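H127A/Y244A mutant of alginate lyase AlyC3 in complex with dimannuronate (Psychromonas sp., PDB 7C8F) is a doubly substituted form of a PL7 alginate lyase, an enzyme that probably cleaves alginate by beta-elimination, here holding dimannuronate. Local coordinates at residues B[106-118]-B[242-254]. Sequence-based numbering, arbitrary orientation.
Sequences PVASMKNSNSKQN and VANQFTNGMSEAH. With BEM (beta-D-mannopyranuronic acid), chain D.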
loop_
_atom_site.group_PDB
_atom_site.type_symbol
_atom_site.label_atom_id
_atom_site.label_comp_id
_atom_site.label_asym_id
_atom_site.label_seq_id
_atom_site.Cartn_x
_atom_site.Cartn_y
_atom_site.Cartn_z
ATOM N N PRO B 106 -12.664 -22.153 28.221
ATOM C CA PRO B 106 -12.151 -20.780 28.109
ATOM C C PRO B 106 -12.552 -19.878 29.267
ATOM O O PRO B 106 -11.788 -18.979 29.634
ATOM C CB PRO B 106 -12.714 -20.289 26.767
ATOM C CG PRO B 106 -13.900 -21.146 26.512
ATOM C CD PRO B 106 -13.601 -22.487 27.137
ATOM N N VAL B 107 -13.726 -20.080 29.865
ATOM C CA VAL B 107 -14.063 -19.268 31.028
ATOM C C VAL B 107 -13.070 -19.522 32.155
ATOM O O VAL B 107 -12.586 -18.585 32.802
ATOM C CB VAL B 107 -15.526 -19.485 31.458
ATOM C CG1 VAL B 107 -15.822 -18.695 32.727
ATOM C CG2 VAL B 107 -16.477 -19.069 30.342
ATOM N N ALA B 108 -12.717 -20.789 32.377
ATOM C CA ALA B 108 -11.694 -21.105 33.368
ATOM C C ALA B 108 -10.351 -20.473 33.008
ATOM O O ALA B 108 -9.665 -19.927 33.878
ATOM C CB ALA B 108 -11.564 -22.620 33.532
ATOM N N SER B 109 -9.967 -20.523 31.726
ATOM C CA SER B 109 -8.715 -19.901 31.291
ATOM C C SER B 109 -8.601 -18.466 31.782
ATOM O O SER B 109 -7.517 -18.012 32.170
ATOM C CB SER B 109 -8.615 -19.908 29.760
ATOM O OG SER B 109 -8.469 -21.214 29.249
ATOM N N MET B 110 -9.697 -17.740 31.716
ATOM C CA MET B 110 -9.742 -16.343 32.031
ATOM C C MET B 110 -10.099 -15.920 33.482
ATOM O O MET B 110 -10.205 -14.787 33.739
ATOM C CB MET B 110 -10.637 -15.621 31.016
ATOM C CG MET B 110 -10.294 -15.942 29.562
ATOM S SD MET B 110 -10.880 -14.728 28.355
ATOM C CE MET B 110 -10.232 -15.482 26.861
ATOM N N LYS B 111 -10.255 -16.886 34.367
ATOM C CA LYS B 111 -10.614 -16.695 35.790
ATOM C C LYS B 111 -9.914 -15.586 36.495
ATOM O O LYS B 111 -10.505 -14.807 37.204
ATOM C CB LYS B 111 -10.193 -17.926 36.607
ATOM C CG LYS B 111 -11.211 -18.931 37.010
ATOM C CD LYS B 111 -10.549 -20.227 37.471
ATOM C CE LYS B 111 -9.264 -20.041 38.265
ATOM N NZ LYS B 111 -8.797 -21.273 38.996
ATOM N N ASN B 112 -8.623 -15.558 36.344
ATOM C CA ASN B 112 -7.826 -14.587 37.015
ATOM C C ASN B 112 -7.375 -13.457 36.140
ATOM O O ASN B 112 -6.465 -12.777 36.481
ATOM C CB ASN B 112 -6.614 -15.291 37.594
ATOM C CG ASN B 112 -6.898 -15.979 38.914
ATOM O OD1 ASN B 112 -6.369 -17.025 39.176
ATOM N ND2 ASN B 112 -7.655 -15.356 39.750
ATOM N N SER B 113 -8.016 -13.265 34.994
ATOM C CA SER B 113 -7.611 -12.184 34.125
ATOM C C SER B 113 -8.180 -10.840 34.443
ATOM O O SER B 113 -9.302 -10.706 34.790
ATOM C CB SER B 113 -8.027 -12.501 32.662
ATOM O OG SER B 113 -7.672 -11.477 31.790
ATOM N N ASN B 114 -7.371 -9.839 34.294
ATOM C CA ASN B 114 -7.841 -8.464 34.369
ATOM C C ASN B 114 -7.683 -7.743 33.036
ATOM O O ASN B 114 -7.663 -6.510 32.998
ATOM C CB ASN B 114 -7.154 -7.704 35.504
ATOM C CG ASN B 114 -5.690 -7.436 35.228
ATOM O OD1 ASN B 114 -5.075 -8.079 34.378
ATOM N ND2 ASN B 114 -5.121 -6.482 35.957
ATOM N N SER B 115 -7.561 -8.494 31.944
ATOM C CA SER B 115 -7.502 -7.892 30.622
ATOM C C SER B 115 -8.846 -7.269 30.276
ATOM O O SER B 115 -9.902 -7.811 30.614
ATOM C CB SER B 115 -7.163 -8.961 29.579
ATOM O OG SER B 115 -7.229 -8.428 28.263
ATOM N N LYS B 116 -8.799 -6.121 29.595
ATOM C CA LYS B 116 -10.009 -5.528 29.045
ATOM C C LYS B 116 -10.477 -6.249 27.788
ATOM O O LYS B 116 -11.635 -6.086 27.386
ATOM C CB LYS B 116 -9.777 -4.048 28.730
ATOM C CG LYS B 116 -9.336 -3.212 29.928
ATOM C CD LYS B 116 -9.089 -1.760 29.531
ATOM C CE LYS B 116 -10.389 -1.021 29.219
ATOM N NZ LYS B 116 -11.095 -0.557 30.451
ATOM N N GLN B 117 -9.612 -7.058 27.176
ATOM C CA GLN B 117 -9.924 -7.739 25.927
ATOM C C GLN B 117 -10.514 -9.128 26.160
ATOM O O GLN B 117 -11.603 -9.442 25.663
ATOM C CB GLN B 117 -8.645 -7.834 25.090
ATOM C CG GLN B 117 -8.874 -8.189 23.649
ATOM C CD GLN B 117 -7.650 -7.931 22.808
ATOM O OE1 GLN B 117 -6.643 -7.414 23.296
ATOM N NE2 GLN B 117 -7.724 -8.293 21.536
ATOM N N ASN B 118 -9.823 -9.978 26.918
ATOM C CA ASN B 118 -10.315 -11.313 27.251
ATOM C C ASN B 118 -10.764 -12.077 26.002
ATOM O O ASN B 118 -11.922 -12.473 25.852
ATOM C CB ASN B 118 -11.394 -11.264 28.341
ATOM C CG ASN B 118 -10.791 -11.214 29.733
ATOM O OD1 ASN B 118 -9.569 -11.261 29.885
ATOM N ND2 ASN B 118 -11.634 -11.118 30.749
ATOM N N VAL B 242 -3.171 -20.923 19.083
ATOM C CA VAL B 242 -3.699 -20.034 20.119
ATOM C C VAL B 242 -2.787 -18.831 20.270
ATOM O O VAL B 242 -1.563 -18.936 20.138
ATOM C CB VAL B 242 -3.865 -20.722 21.492
ATOM C CG1 VAL B 242 -4.927 -21.781 21.432
ATOM C CG2 VAL B 242 -2.539 -21.308 21.955
ATOM N N ALA B 243 -3.399 -17.681 20.531
ATOM C CA ALA B 243 -2.697 -16.468 20.914
ATOM C C ALA B 243 -3.538 -15.823 22.002
ATOM O O ALA B 243 -4.755 -15.696 21.843
ATOM C CB ALA B 243 -2.518 -15.519 19.722
ATOM N N ASN B 244 -2.906 -15.438 23.110
ATOM C CA ASN B 244 -3.629 -15.049 24.318
ATOM C C ASN B 244 -3.793 -13.544 24.381
ATOM O O ASN B 244 -2.803 -12.801 24.342
ATOM C CB ASN B 244 -2.880 -15.503 25.569
ATOM C CG ASN B 244 -2.810 -16.998 25.695
ATOM O OD1 ASN B 244 -3.553 -17.730 25.044
ATOM N ND2 ASN B 244 -1.911 -17.471 26.556
ATOM N N GLN B 245 -5.045 -13.098 24.496
ATOM C CA GLN B 245 -5.343 -11.726 24.882
ATOM C C GLN B 245 -6.118 -11.751 26.197
ATOM O O GLN B 245 -7.268 -11.300 26.277
ATOM C CB GLN B 245 -6.084 -10.991 23.759
ATOM C CG GLN B 245 -5.220 -10.768 22.494
ATOM C CD GLN B 245 -5.371 -11.868 21.433
ATOM O OE1 GLN B 245 -6.407 -12.530 21.342
ATOM N NE2 GLN B 245 -4.330 -12.056 20.618
ATOM N N PHE B 246 -5.494 -12.326 27.225
ATOM C CA PHE B 246 -6.035 -12.404 28.576
ATOM C C PHE B 246 -4.850 -12.717 29.479
ATOM O O PHE B 246 -3.808 -13.180 29.006
ATOM C CB PHE B 246 -7.124 -13.477 28.695
ATOM C CG PHE B 246 -6.611 -14.880 28.555
ATOM C CD1 PHE B 246 -6.389 -15.431 27.303
ATOM C CD2 PHE B 246 -6.346 -15.658 29.678
ATOM C CE1 PHE B 246 -5.921 -16.718 27.173
ATOM C CE2 PHE B 246 -5.868 -16.950 29.551
ATOM C CZ PHE B 246 -5.651 -17.482 28.297
ATOM N N THR B 247 -5.003 -12.444 30.775
ATOM C CA THR B 247 -3.883 -12.567 31.699
ATOM C C THR B 247 -4.044 -13.749 32.647
ATOM O O THR B 247 -5.147 -14.229 32.915
ATOM C CB THR B 247 -3.645 -11.280 32.511
ATOM O OG1 THR B 247 -4.589 -11.199 33.589
ATOM C CG2 THR B 247 -3.754 -10.040 31.629
ATOM N N ASN B 248 -2.895 -14.224 33.136
ATOM C CA ASN B 248 -2.817 -15.119 34.298
ATOM C C ASN B 248 -3.472 -16.477 34.063
ATOM O O ASN B 248 -3.948 -17.109 35.010
ATOM C CB ASN B 248 -3.380 -14.459 35.564
ATOM C CG ASN B 248 -2.649 -13.186 35.933
ATOM O OD1 ASN B 248 -3.241 -12.109 35.989
ATOM N ND2 ASN B 248 -1.351 -13.302 36.192
ATOM N N GLY B 249 -3.490 -16.967 32.821
ATOM C CA GLY B 249 -4.126 -18.235 32.536
ATOM C C GLY B 249 -3.551 -18.927 31.314
ATOM O O GLY B 249 -2.691 -18.389 30.611
ATOM N N MET B 250 -4.057 -20.129 31.056
ATOM C CA MET B 250 -3.606 -20.939 29.931
ATOM C C MET B 250 -4.769 -21.240 28.998
ATOM O O MET B 250 -5.839 -21.670 29.441
ATOM C CB MET B 250 -2.965 -22.254 30.375
ATOM C CG MET B 250 -2.308 -22.968 29.199
ATOM S SD MET B 250 -1.559 -24.542 29.605
ATOM C CE MET B 250 -0.166 -24.009 30.600
ATOM N N SER B 251 -4.550 -21.022 27.710
ATOM C CA SER B 251 -5.530 -21.365 26.694
ATOM C C SER B 251 -5.237 -22.756 26.146
ATOM O O SER B 251 -4.113 -23.262 26.231
ATOM C CB SER B 251 -5.459 -20.360 25.550
ATOM O OG SER B 251 -4.156 -20.383 24.998
ATOM N N GLU B 252 -6.260 -23.363 25.554
ATOM C CA GLU B 252 -6.151 -24.706 25.005
ATOM C C GLU B 252 -7.169 -24.839 23.889
ATOM O O GLU B 252 -8.371 -24.659 24.119
ATOM C CB GLU B 252 -6.395 -25.769 26.081
ATOM C CG GLU B 252 -6.344 -27.181 25.539
ATOM C CD GLU B 252 -6.385 -28.227 26.633
ATOM O OE1 GLU B 252 -6.261 -27.850 27.819
ATOM O OE2 GLU B 252 -6.538 -29.421 26.300
ATOM N N ALA B 253 -6.695 -25.128 22.681
ATOM C CA ALA B 253 -7.546 -25.360 21.526
ATOM C C ALA B 253 -7.265 -26.743 20.960
ATOM O O ALA B 253 -6.100 -27.139 20.817
ATOM C CB ALA B 253 -7.309 -24.305 20.439
ATOM N N HIS B 254 -8.332 -27.468 20.629
ATOM C CA HIS B 254 -8.248 -28.790 20.014
ATOM C C HIS B 254 -8.751 -28.700 18.582
ATOM O O HIS B 254 -9.906 -28.327 18.349
ATOM C CB HIS B 254 -9.061 -29.815 20.809
ATOM C CG HIS B 254 -8.457 -30.147 22.137
ATOM N ND1 HIS B 254 -8.770 -31.301 22.825
ATOM C CD2 HIS B 254 -7.558 -29.484 22.905
ATOM C CE1 HIS B 254 -8.091 -31.334 23.958
ATOM N NE2 HIS B 254 -7.350 -30.243 24.033
HETATM C C1 BEM D . -2.523 -7.539 17.692
HETATM C C2 BEM D . -3.285 -7.624 19.011
HETATM O O2 BEM D . -3.040 -6.461 19.789
HETATM C C3 BEM D . -4.767 -7.653 18.723
HETATM O O3 BEM D . -5.498 -7.528 19.897
HETATM C C4 BEM D . -5.089 -6.375 18.033
HETATM O O4 BEM D . -6.466 -6.151 17.968
HETATM C C5 BEM D . -4.417 -6.419 16.708
HETATM O O5 BEM D . -3.040 -6.450 16.979
HETATM C C6 BEM D . -4.763 -5.213 15.934
HETATM O O6B BEM D . -4.018 -4.263 15.953
HETATM O O6A BEM D . -5.669 -5.351 15.165
HETATM O O HOH W 1 -8.900 -22.305 26.611
HETATM O O HOH W 2 -6.875 -16.099 34.130
HETATM O O HOH W 3 -5.865 -18.537 36.205
#
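Ser-113 OG meets the backbone of Thr-247 in the central polar exchange between 106-118 and 242-254. Ser-113 OG accepts from Thr-247 N at 3.0 Å, with an almost straight N-H...O angle of 177°. Ser-113 OG also accepts from Ser-115 N, closing an ST turn, and donates to Asn-118 OD1 at 2.7 Å, in the carbonyl plane and on a lone pair. Having OG anti to the backbone N (chi1 179°) turns the hydroxyl in among these three partners. An alanine here would remove that hydroxyl and would probably leave Thr-247 N and Asn-118 OD1 without this mate and the turn less firmly held. In return, Asn-114 N donates to Thr-247 OG1 at 3.2 Å. At the other end, Ser-109 OG donates to Met-250 O over 2.7 Å, tilted 28° from the carbonyl plane, while one water links this hydroxyl to Glu-252 N.

Both segments cross between the two sheets of the PL7 jelly roll: 106-118 leads from strand 93-103 of one sheet to strand 119-129 of the sheet bearing the glycan pocket, and 242-254 returns from 242-245 of that sheet to the strand starting at 250.

Apolar packing centres on Phe-246, whose ring Met-110 approaches obliquely in a Met-aromatic contact, Met-110 SD lying 5.0 Å from the centroid; Ile-120 also touches the ring.

At the pocket, the extended Gln-117 lays its amide against Gln-245, Gln-117 CD lying 3.6 Å from CB of Gln-245. Gln-117 NE2 donates to O3 of the mannuronate at 2.9 Å and is also hydrogen-bonded to Glu-119, whereas Gln-245 OE1 pairs with Thr-121.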